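PDB 5FYP: phosphoinositol-specific phospholipase C from Pseudomonas sp., which probably cleaves phosphoinositide lipids at the phosphodiester bond, releasing diacylglycerol and an inositol phosphate, with the help of a bound calcium ion. Local coordinates for residues H111-L116 / N178-K183; G146-P151 / K206-I211; N216-I221 / K246-Q251; V236-M241 / S256-V261. All blocks are in the same frame, centred on the assembly; numbering follows the deposited sequence. Where two conformers were deposited one is given.

Contact 1. Residues H111-L116 / N178-K183; sequences HFPITL and NDLQGK
H111 and I114 tie their backbone to residues 178-183 by two hydrogen bonds, one on either side of P113, whose own nitrogen carries no hydrogen to give. G182 N reaches H111 O at 2.8 Å, lying in the plane of that carbonyl, and I114 N reaches K183 O at 2.9 Å. The second segment presents these groups from two overlapping turns, a type I turn over N178-Q181 and a type II turn over L180-K183, with G182 supplying the positive phi of the latter (73°). K183 O also meets the CA of P113 at 3.3 Å.

Among the side chains the H111 ring does most. With CG set between the backbone N and the carbonyl carbon (chi1 63°), the imidazole folds back over the turn, and G182 CA sits 3.6 Å from its centroid, a CH-pi contact over one face. K183 O lies at the ring edge, 3.4 Å from CE1. ND1 donates to F112 O at 2.8 Å, in the ring plane though well above the carbonyl plane, while NE2 is bonded to S105 of helix 94-107. With an alanine at H111 the F112 carbonyl would probably lose its ND1 donor and the S105 hydroxyl its imidazole mate. Further along, the side chains of P113 and L180 cross at about a right angle, P113 CG 3.8 Å from L180 CB.

I114 opens strand 114-120 and K183 directly precedes strand 184-189, placing the pairing at the mouth of two parallel strands. There an imidazole held at both nitrogens lies flat against the turn's glycine, which the G182 N to H111 O bond ties in place.

Contact 2. Residues G146-P151 / K206-I211; sequences GKLFTP and KAKVFI
P151, the first residue of helix 151-158, lies over one face of the F210 ring, where an outer helix of the TIM-barrel-type fold begins beside the short strand 210-211. Its CG stands 3.9 Å from the ring centroid and 15° off the normal, a CH-pi contact. F210 carries CG beside its backbone N (chi1 -72°), which turns the ring in under residues 149-151. The edge of that ring meets F149 O, 3.3 Å from CE1. The F149 ring, with CG anti to its backbone N (chi1 178°), comes up at a slant with CD2 4.1 Å from F210 CZ, and it also packs on P175 and L180.

T150 turns its two branches to different tasks. OG1 caps the new helix, and T150 N is bonded in return to the carboxylate of D153, as in a capping box. The methyl CG2 points at the other segment instead, 3.7 Å from K208 O. K208, bent at chi2, brings its CD alongside that methyl, while the L148 side chain crosses that of K208 at about a right angle, CD1 against CB. Between the two backbones one water donates both hydrogens, to F149 O at 2.8 Å and to K208 O at 2.7 Å.

Contact 3. Residues N216-I221 / K246-Q251; sequences NGQNDI and KSWAKQ
W248 turns one face of its indole to the backbone of G217 and Q218. G217 CA stands 3.9 Å from the centroid of the six-membered ring, a CH-pi contact displaced toward the rim, and Q218 N comes over the same ring, 3.4 Å from CH2. The Q218 side chain leaves with CG anti to its backbone N (chi1 -176°) and then bends at chi2, which brings the amide round to the rim of the indole. There OE1 lies in the ring plane, 3.4 Å from CZ3, with the amide steeply inclined to the ring.

Two short helices on the surface of the barrel-type fold meet here. Helix 219-222 is reached after strand 210-211; helix 249-254 belongs to the crossover between strands 238-242 and 258-262. The turn leading into helix 219-222 is braced from within, D220 OD2 accepting N216 N through its anti lone pair at 2.9 Å.

Beyond the indole, Q218 and Q251 cross at about a right angle, their amide planes 61° apart. Q218 NE2 donates to Q251 OE1 at 3.1 Å, tilted from the carbonyl plane, and the same NE2 is shared with S222 OG. Q218 OE1 also approaches Q251 OE1, to 3.2 Å, but both are acceptors and do not bond. On the buried side I221 reaches across as an apolar branch, its CD1 3.8 Å from W248 O and its CG2 beside Q251 O.

Contact 4. Residues V236-M241 / S256-V261; sequences VAMNNM and SHIGRV
H257 and N239 form the tight end of this contact, ring and amide nearly coplanar. ND1 donates to N239 OD1 at 2.8 Å, in the plane of both groups, while V236 O sits 3.1 Å above one face of the imidazole and A237 CA lies over that face too. H257 NE2 is bonded to Q166 O; two N-H groups given to oxygens suggest a ring that may carry a positive charge. Were H257 a leucine, N239 OD1 and the Q166 carbonyl would probably each lose the N-H that serves them.

The strands run on from there in parallel at 14°, joined by alternating backbone bonds such as R260 N to N239 O at 3.0 Å. M238 and I258 lie side by side, CG to CB 3.9 Å.

The looser end is at N240, partly exposed and modelled twice. Its amide and the R260 guanidinium lie almost in one plane, yet the NH1 to OD1 bond is weak at 3.4 Å and, with two conformers, doubtful. R260, extended from CG to NE, finds its stronger mate in E48, a calcium ligand. The arrangement is the beta-alpha-beta crossover of strand 238-242, helix 249-254 and strand 258-262, a repeating step of the TIM-barrel fold.

How the contacts relate
Contacts 1 and 2 share a sheet and touch: L180 CD2 packs 3.6 Å from F149 CD1, and K183 NZ makes a weak bond to L148 O. Contact 2 passes on to contact 4 where F210 CG meets M238 CE at 3.8 Å. Contacts 3 and 4 interlock, their centres about 9 Å apart, because helix 249-254 of contact 3 connects the two strands of contact 4; D220 O and N239 ND2, 2.9 Å apart, probably bond between them. The calcium ion, held by N27, E48, D50 and D119, lies nearest contact 4, about 6 Å from the R260 side chain, whereas V209 of contact 2 is about 14 Å away.

Contact 1. Residues H111-L116 / N178-K183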
# COMPACT_ATOMS: atom_id res chain seq x y z
N HIS A 111 1.48 11.88 -13.06
CA HIS A 111 1.82 10.48 -12.93
C HIS A 111 0.63 9.60 -12.55
O HIS A 111 -0.30 10.02 -11.85
CB HIS A 111 2.98 10.27 -11.94
CG HIS A 111 2.71 10.67 -10.51
ND1 HIS A 111 1.99 9.90 -9.64
CD2 HIS A 111 3.12 11.75 -9.81
CE1 HIS A 111 1.96 10.50 -8.46
NE2 HIS A 111 2.65 11.61 -8.53
N PHE A 112 0.68 8.37 -13.02
CA PHE A 112 -0.21 7.33 -12.56
C PHE A 112 -0.11 7.25 -11.04
O PHE A 112 0.97 7.43 -10.48
CB PHE A 112 0.23 6.01 -13.23
CG PHE A 112 -0.66 4.86 -12.94
CD1 PHE A 112 -0.51 4.13 -11.77
CD2 PHE A 112 -1.66 4.50 -13.82
CE1 PHE A 112 -1.38 3.09 -11.47
CE2 PHE A 112 -2.50 3.44 -13.55
CZ PHE A 112 -2.36 2.74 -12.37
N PRO A 113 -1.23 7.02 -10.33
CA PRO A 113 -1.16 7.04 -8.87
C PRO A 113 -0.14 6.06 -8.32
O PRO A 113 -0.05 4.92 -8.78
CB PRO A 113 -2.58 6.67 -8.45
CG PRO A 113 -3.17 5.98 -9.66
CD PRO A 113 -2.58 6.75 -10.81
N ILE A 114 0.60 6.53 -7.31
CA ILE A 114 1.61 5.69 -6.64
C ILE A 114 1.00 5.07 -5.40
O ILE A 114 0.38 5.79 -4.62
CB ILE A 114 2.83 6.52 -6.25
CG1 ILE A 114 3.52 7.08 -7.49
CG2 ILE A 114 3.79 5.73 -5.38
CD1 ILE A 114 4.48 8.22 -7.19
N THR A 115 1.19 3.78 -5.24
CA THR A 115 0.74 3.08 -4.05
C THR A 115 1.98 2.65 -3.26
O THR A 115 2.88 2.01 -3.80
CB THR A 115 -0.13 1.87 -4.40
OG1 THR A 115 -1.27 2.31 -5.12
CG2 THR A 115 -0.64 1.15 -3.16
N LEU A 116 2.02 3.01 -1.98
CA LEU A 116 3.13 2.66 -1.08
C LEU A 116 2.63 1.74 0.00
O LEU A 116 1.79 2.11 0.82
CB LEU A 116 3.73 3.88 -0.41
CG LEU A 116 4.30 4.96 -1.23
CD1 LEU A 116 4.97 6.00 -0.33
CD2 LEU A 116 5.31 4.43 -2.23
N ASN A 178 -6.87 8.16 -14.33
CA ASN A 178 -6.88 9.57 -14.74
C ASN A 178 -7.35 10.48 -13.59
O ASN A 178 -6.76 11.51 -13.31
CB ASN A 178 -7.79 9.77 -15.95
CG ASN A 178 -7.80 11.18 -16.44
OD1 ASN A 178 -6.76 11.69 -16.78
ND2 ASN A 178 -8.94 11.84 -16.41
N ASP A 179 -8.44 10.08 -12.91
CA ASP A 179 -8.94 10.85 -11.78
C ASP A 179 -7.86 10.96 -10.67
O ASP A 179 -7.83 11.95 -9.94
CB ASP A 179 -10.15 10.17 -11.13
CG ASP A 179 -11.39 10.14 -11.97
OD1 ASP A 179 -11.59 11.03 -12.83
OD2 ASP A 179 -12.21 9.20 -11.73
N LEU A 180 -7.04 9.92 -10.56
CA LEU A 180 -6.02 9.82 -9.52
C LEU A 180 -4.63 10.25 -9.98
O LEU A 180 -3.63 9.95 -9.33
CB LEU A 180 -5.98 8.40 -8.97
CG LEU A 180 -7.25 7.91 -8.27
CD1 LEU A 180 -7.14 6.42 -8.02
CD2 LEU A 180 -7.50 8.67 -7.00
N GLN A 181 -4.55 11.00 -11.07
CA GLN A 181 -3.25 11.49 -11.51
C GLN A 181 -2.59 12.29 -10.41
O GLN A 181 -3.23 13.11 -9.75
CB GLN A 181 -3.40 12.48 -12.67
CG GLN A 181 -3.49 11.92 -14.03
CD GLN A 181 -3.66 13.03 -15.05
OE1 GLN A 181 -2.89 14.02 -15.07
NE2 GLN A 181 -4.64 12.90 -15.86
N GLY A 182 -1.29 12.06 -10.24
CA GLY A 182 -0.54 12.78 -9.23
C GLY A 182 -0.79 12.39 -7.79
O GLY A 182 -0.24 13.02 -6.89
N LYS A 183 -1.60 11.35 -7.57
CA LYS A 183 -1.94 10.97 -6.22
C LYS A 183 -0.99 9.89 -5.67
O LYS A 183 -0.35 9.14 -6.41
CB LYS A 183 -3.39 10.50 -6.13
CG LYS A 183 -4.44 11.50 -6.61
CD LYS A 183 -4.43 12.86 -5.95
CE LYS A 183 -4.79 12.81 -4.50
NZ LYS A 183 -4.51 14.16 -3.92

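Contact 2. Residues G146-P151 / K206-I211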
# COMPACT_ATOMS: atom_id res chain seq x y z
N GLY A 146 -1.10 17.47 0.11
CA GLY A 146 -2.28 17.22 -0.66
C GLY A 146 -2.18 16.12 -1.68
O GLY A 146 -3.15 15.87 -2.37
N LYS A 147 -1.03 15.43 -1.77
CA LYS A 147 -0.91 14.33 -2.73
C LYS A 147 -1.72 13.11 -2.34
O LYS A 147 -2.00 12.28 -3.18
CB LYS A 147 0.55 13.91 -2.91
CG LYS A 147 1.42 14.95 -3.57
CD LYS A 147 2.87 14.45 -3.66
CE LYS A 147 3.84 15.50 -4.21
NZ LYS A 147 3.56 15.83 -5.63
N LEU A 148 -2.06 12.97 -1.07
CA LEU A 148 -2.71 11.73 -0.61
C LEU A 148 -4.14 11.59 -1.11
O LEU A 148 -4.89 12.57 -1.23
CB LEU A 148 -2.70 11.64 0.90
CG LEU A 148 -1.31 11.60 1.54
CD1 LEU A 148 -1.47 11.42 3.03
CD2 LEU A 148 -0.46 10.51 0.97
N PHE A 149 -4.48 10.35 -1.41
CA PHE A 149 -5.86 9.88 -1.59
C PHE A 149 -6.09 8.88 -0.45
O PHE A 149 -5.34 7.93 -0.33
CB PHE A 149 -6.02 9.23 -2.95
CG PHE A 149 -7.39 8.68 -3.21
CD1 PHE A 149 -8.42 9.50 -3.62
CD2 PHE A 149 -7.66 7.32 -3.08
CE1 PHE A 149 -9.69 9.00 -3.88
CE2 PHE A 149 -8.92 6.82 -3.34
CZ PHE A 149 -9.94 7.66 -3.73
N THR A 150 -7.10 9.14 0.37
CA THR A 150 -7.30 8.43 1.62
C THR A 150 -8.63 7.67 1.64
O THR A 150 -9.48 7.85 0.76
CB THR A 150 -7.31 9.41 2.78
OG1 THR A 150 -8.53 10.18 2.68
CG2 THR A 150 -6.09 10.33 2.77
N PRO A 151 -8.85 6.85 2.68
CA PRO A 151 -10.13 6.13 2.77
C PRO A 151 -11.36 7.03 2.73
O PRO A 151 -12.33 6.72 2.04
CB PRO A 151 -9.98 5.36 4.07
CG PRO A 151 -8.51 5.07 4.20
CD PRO A 151 -7.86 6.33 3.65
N LYS A 206 -10.62 9.99 9.78
CA LYS A 206 -9.49 10.88 9.54
C LYS A 206 -8.26 10.17 9.01
O LYS A 206 -7.30 10.83 8.65
CB LYS A 206 -9.14 11.63 10.82
CG LYS A 206 -10.29 12.48 11.34
N ALA A 207 -8.26 8.85 9.00
CA ALA A 207 -7.09 8.08 8.63
C ALA A 207 -6.48 8.55 7.32
O ALA A 207 -7.18 8.68 6.32
CB ALA A 207 -7.46 6.61 8.48
N LYS A 208 -5.16 8.69 7.31
CA LYS A 208 -4.42 8.97 6.07
C LYS A 208 -4.04 7.74 5.29
O LYS A 208 -3.66 7.86 4.13
CB LYS A 208 -3.17 9.80 6.37
CG LYS A 208 -3.47 11.16 7.01
CD LYS A 208 -4.33 12.06 6.13
CE LYS A 208 -4.47 13.47 6.70
NZ LYS A 208 -5.47 14.24 5.96
N VAL A 209 -4.19 6.57 5.90
CA VAL A 209 -3.66 5.32 5.36
C VAL A 209 -4.79 4.30 5.29
O VAL A 209 -5.60 4.18 6.20
CB VAL A 209 -2.49 4.83 6.25
CG1 VAL A 209 -1.84 3.58 5.70
CG2 VAL A 209 -1.46 5.92 6.46
N PHE A 210 -4.80 3.55 4.19
CA PHE A 210 -5.70 2.39 4.01
C PHE A 210 -5.18 1.19 4.80
O PHE A 210 -4.04 0.78 4.61
CB PHE A 210 -5.73 1.97 2.53
CG PHE A 210 -6.47 2.92 1.63
CD1 PHE A 210 -5.84 4.03 1.07
CD2 PHE A 210 -7.80 2.71 1.33
CE1 PHE A 210 -6.52 4.87 0.23
CE2 PHE A 210 -8.49 3.57 0.52
CZ PHE A 210 -7.85 4.66 -0.03
N ILE A 211 -6.02 0.53 5.59
CA ILE A 211 -5.61 -0.72 6.21
C ILE A 211 -5.87 -1.90 5.27
O ILE A 211 -6.87 -1.93 4.56
CB ILE A 211 -6.27 -0.94 7.57
CG1 ILE A 211 -7.80 -0.99 7.53
CG2 ILE A 211 -5.80 0.12 8.57
CD1 ILE A 211 -8.42 -1.55 8.79
O HOH W 1 -3.36 7.19 1.48

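Contact 3. Residues N216-I221 / K246-Q251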
# COMPACT_ATOMS: atom_id res chain seq x y z
N ASN A 216 -7.37 -14.69 4.82
CA ASN A 216 -7.42 -16.13 4.58
C ASN A 216 -8.82 -16.72 4.69
O ASN A 216 -8.98 -17.93 4.73
CB ASN A 216 -6.40 -16.92 5.39
CG ASN A 216 -6.65 -16.89 6.85
OD1 ASN A 216 -7.71 -16.57 7.32
ND2 ASN A 216 -5.60 -17.17 7.60
N GLY A 217 -9.84 -15.86 4.68
CA GLY A 217 -11.23 -16.31 4.71
C GLY A 217 -12.13 -15.19 4.30
O GLY A 217 -11.71 -14.01 4.26
N GLN A 218 -13.37 -15.52 3.98
CA GLN A 218 -14.31 -14.51 3.50
C GLN A 218 -14.52 -13.39 4.53
O GLN A 218 -14.72 -12.26 4.13
CB GLN A 218 -15.63 -15.17 3.13
CG GLN A 218 -16.63 -14.21 2.52
CD GLN A 218 -16.26 -13.75 1.13
OE1 GLN A 218 -15.86 -14.55 0.28
NE2 GLN A 218 -16.43 -12.46 0.85
N ASN A 219 -14.53 -13.75 5.81
CA ASN A 219 -14.73 -12.73 6.85
C ASN A 219 -13.69 -11.62 6.77
O ASN A 219 -13.98 -10.49 7.16
CB ASN A 219 -14.74 -13.32 8.24
CG ASN A 219 -13.42 -13.94 8.60
OD1 ASN A 219 -12.97 -14.84 7.89
ND2 ASN A 219 -12.80 -13.48 9.67
N ASP A 220 -12.48 -11.94 6.30
CA ASP A 220 -11.42 -10.95 6.21
C ASP A 220 -11.67 -9.94 5.10
O ASP A 220 -11.07 -8.87 5.10
CB ASP A 220 -10.07 -11.64 6.03
CG ASP A 220 -9.71 -12.58 7.16
OD1 ASP A 220 -10.05 -12.27 8.34
OD2 ASP A 220 -9.04 -13.62 6.90
N ILE A 221 -12.54 -10.30 4.16
CA ILE A 221 -12.99 -9.41 3.09
C ILE A 221 -14.24 -8.64 3.54
O ILE A 221 -14.26 -7.41 3.44
CB ILE A 221 -13.30 -10.18 1.81
CG1 ILE A 221 -12.13 -11.06 1.35
CG2 ILE A 221 -13.78 -9.24 0.71
CD1 ILE A 221 -11.18 -10.64 0.32
N LYS A 246 -3.83 -16.67 -2.19
CA LYS A 246 -4.12 -15.79 -3.34
C LYS A 246 -5.45 -16.02 -3.98
O LYS A 246 -5.96 -15.16 -4.69
CB LYS A 246 -3.03 -15.89 -4.38
CG LYS A 246 -2.98 -17.21 -5.13
CD LYS A 246 -1.94 -17.13 -6.24
CE LYS A 246 -1.87 -18.38 -7.07
NZ LYS A 246 -0.94 -18.17 -8.21
N SER A 247 -6.06 -17.19 -3.75
CA SER A 247 -7.41 -17.44 -4.28
C SER A 247 -8.40 -16.38 -3.80
O SER A 247 -9.40 -16.12 -4.47
CB SER A 247 -7.90 -18.84 -3.89
OG SER A 247 -7.94 -19.04 -2.50
N TRP A 248 -8.16 -15.78 -2.63
CA TRP A 248 -9.04 -14.74 -2.09
C TRP A 248 -9.01 -13.44 -2.88
O TRP A 248 -9.91 -12.62 -2.72
CB TRP A 248 -8.75 -14.47 -0.59
CG TRP A 248 -9.12 -15.64 0.20
CD1 TRP A 248 -8.33 -16.60 0.71
CD2 TRP A 248 -10.47 -16.07 0.46
NE1 TRP A 248 -9.09 -17.60 1.29
CE2 TRP A 248 -10.41 -17.27 1.15
CE3 TRP A 248 -11.72 -15.52 0.18
CZ2 TRP A 248 -11.57 -17.99 1.52
CZ3 TRP A 248 -12.86 -16.21 0.53
CH2 TRP A 248 -12.78 -17.42 1.20
N ALA A 249 -8.05 -13.28 -3.81
CA ALA A 249 -8.00 -12.06 -4.60
C ALA A 249 -9.26 -11.93 -5.45
O ALA A 249 -9.71 -10.82 -5.71
CB ALA A 249 -6.76 -11.99 -5.45
N LYS A 250 -9.82 -13.05 -5.91
CA LYS A 250 -11.06 -12.98 -6.70
C LYS A 250 -12.20 -12.36 -5.91
O LYS A 250 -13.03 -11.65 -6.45
CB LYS A 250 -11.46 -14.36 -7.25
CG LYS A 250 -10.59 -14.85 -8.41
CD LYS A 250 -11.00 -16.18 -9.01
CE LYS A 250 -10.22 -16.44 -10.29
NZ LYS A 250 -10.58 -15.56 -11.44
N GLN A 251 -12.25 -12.64 -4.61
CA GLN A 251 -13.26 -12.03 -3.72
C GLN A 251 -12.91 -10.59 -3.37
O GLN A 251 -13.84 -9.77 -3.28
CB GLN A 251 -13.52 -12.90 -2.54
CG GLN A 251 -14.48 -14.03 -2.86
CD GLN A 251 -15.89 -13.46 -3.09
OE1 GLN A 251 -16.39 -12.66 -2.26
NE2 GLN A 251 -16.36 -13.57 -4.32

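Contact 4. Residues V236-M241 / S256-V261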
# COMPACT_ATOMS: atom_id res chain seq x y z
N VAL A 236 -12.22 -1.52 5.83
CA VAL A 236 -11.35 -2.30 4.95
C VAL A 236 -11.74 -2.15 3.48
O VAL A 236 -12.81 -2.60 3.07
CB VAL A 236 -11.37 -3.78 5.39
CG1 VAL A 236 -10.69 -4.68 4.40
CG2 VAL A 236 -10.74 -3.92 6.77
N ALA A 237 -10.79 -1.62 2.71
CA ALA A 237 -10.94 -1.41 1.28
C ALA A 237 -9.83 -2.08 0.48
O ALA A 237 -9.73 -1.91 -0.74
CB ALA A 237 -10.97 0.08 0.96
N MET A 238 -8.99 -2.86 1.18
CA MET A 238 -7.81 -3.50 0.62
C MET A 238 -7.57 -4.79 1.39
O MET A 238 -7.95 -4.88 2.56
CB MET A 238 -6.58 -2.62 0.74
CG MET A 238 -6.69 -1.33 -0.05
SD MET A 238 -5.02 -0.69 -0.35
CE MET A 238 -5.36 0.77 -1.33
N ASN A 239 -6.97 -5.77 0.73
CA ASN A 239 -6.69 -7.07 1.36
C ASN A 239 -5.31 -7.55 0.94
O ASN A 239 -4.91 -7.40 -0.20
CB ASN A 239 -7.76 -8.09 1.00
CG ASN A 239 -9.09 -7.77 1.66
OD1 ASN A 239 -9.95 -7.08 1.07
ND2 ASN A 239 -9.26 -8.24 2.88
N ASN A 240 -4.61 -8.17 1.90
CA ASN A 240 -3.23 -8.61 1.72
C ASN A 240 -3.18 -10.14 1.87
O ASN A 240 -3.61 -10.70 2.87
CB ASN A 240 -2.22 -7.93 2.68
CG ASN A 240 -0.78 -7.79 2.10
OD1 ASN A 240 -0.47 -7.26 1.00
ND2 ASN A 240 0.14 -8.21 2.93
N MET A 241 -2.63 -10.78 0.84
CA MET A 241 -2.59 -12.23 0.74
C MET A 241 -1.19 -12.73 0.44
O MET A 241 -0.54 -12.26 -0.48
CB MET A 241 -3.52 -12.72 -0.35
CG MET A 241 -4.95 -12.65 0.16
SD MET A 241 -5.92 -11.20 -0.16
CE MET A 241 -5.57 -10.86 -1.96
N SER A 256 -14.53 -4.97 -4.84
CA SER A 256 -13.83 -3.70 -5.16
C SER A 256 -12.87 -3.31 -4.04
O SER A 256 -12.69 -2.13 -3.74
CB SER A 256 -14.77 -2.57 -5.51
OG SER A 256 -15.49 -2.95 -6.68
N HIS A 257 -12.22 -4.32 -3.44
CA HIS A 257 -11.08 -4.05 -2.56
C HIS A 257 -9.79 -4.29 -3.34
O HIS A 257 -9.70 -5.22 -4.13
CB HIS A 257 -11.06 -5.01 -1.36
CG HIS A 257 -12.22 -4.87 -0.42
ND1 HIS A 257 -12.24 -5.57 0.76
CD2 HIS A 257 -13.37 -4.19 -0.46
CE1 HIS A 257 -13.36 -5.32 1.41
NE2 HIS A 257 -14.08 -4.50 0.68
N ILE A 258 -8.76 -3.48 -3.08
CA ILE A 258 -7.49 -3.66 -3.78
C ILE A 258 -6.73 -4.81 -3.15
O ILE A 258 -6.28 -4.72 -1.98
CB ILE A 258 -6.65 -2.38 -3.79
CG1 ILE A 258 -7.44 -1.19 -4.31
CG2 ILE A 258 -5.37 -2.59 -4.58
CD1 ILE A 258 -8.04 -1.36 -5.68
N GLY A 259 -6.56 -5.89 -3.90
CA GLY A 259 -5.85 -7.08 -3.43
C GLY A 259 -4.40 -7.06 -3.80
O GLY A 259 -4.07 -6.78 -4.95
N ARG A 260 -3.56 -7.42 -2.84
CA ARG A 260 -2.11 -7.59 -3.07
C ARG A 260 -1.73 -9.01 -2.72
O ARG A 260 -2.15 -9.53 -1.68
CB ARG A 260 -1.31 -6.61 -2.24
CG ARG A 260 0.20 -6.71 -2.46
CD ARG A 260 0.90 -5.44 -1.97
NE ARG A 260 2.36 -5.46 -2.10
CZ ARG A 260 3.15 -6.07 -1.26
NH1 ARG A 260 2.66 -6.81 -0.27
NH2 ARG A 260 4.47 -5.96 -1.43
N VAL A 261 -0.94 -9.63 -3.60
CA VAL A 261 -0.41 -10.98 -3.37
C VAL A 261 1.10 -10.92 -3.38
O VAL A 261 1.70 -10.45 -4.37
CB VAL A 261 -0.90 -12.00 -4.41
CG1 VAL A 261 -0.17 -13.33 -4.25
CG2 VAL A 261 -2.39 -12.18 -4.27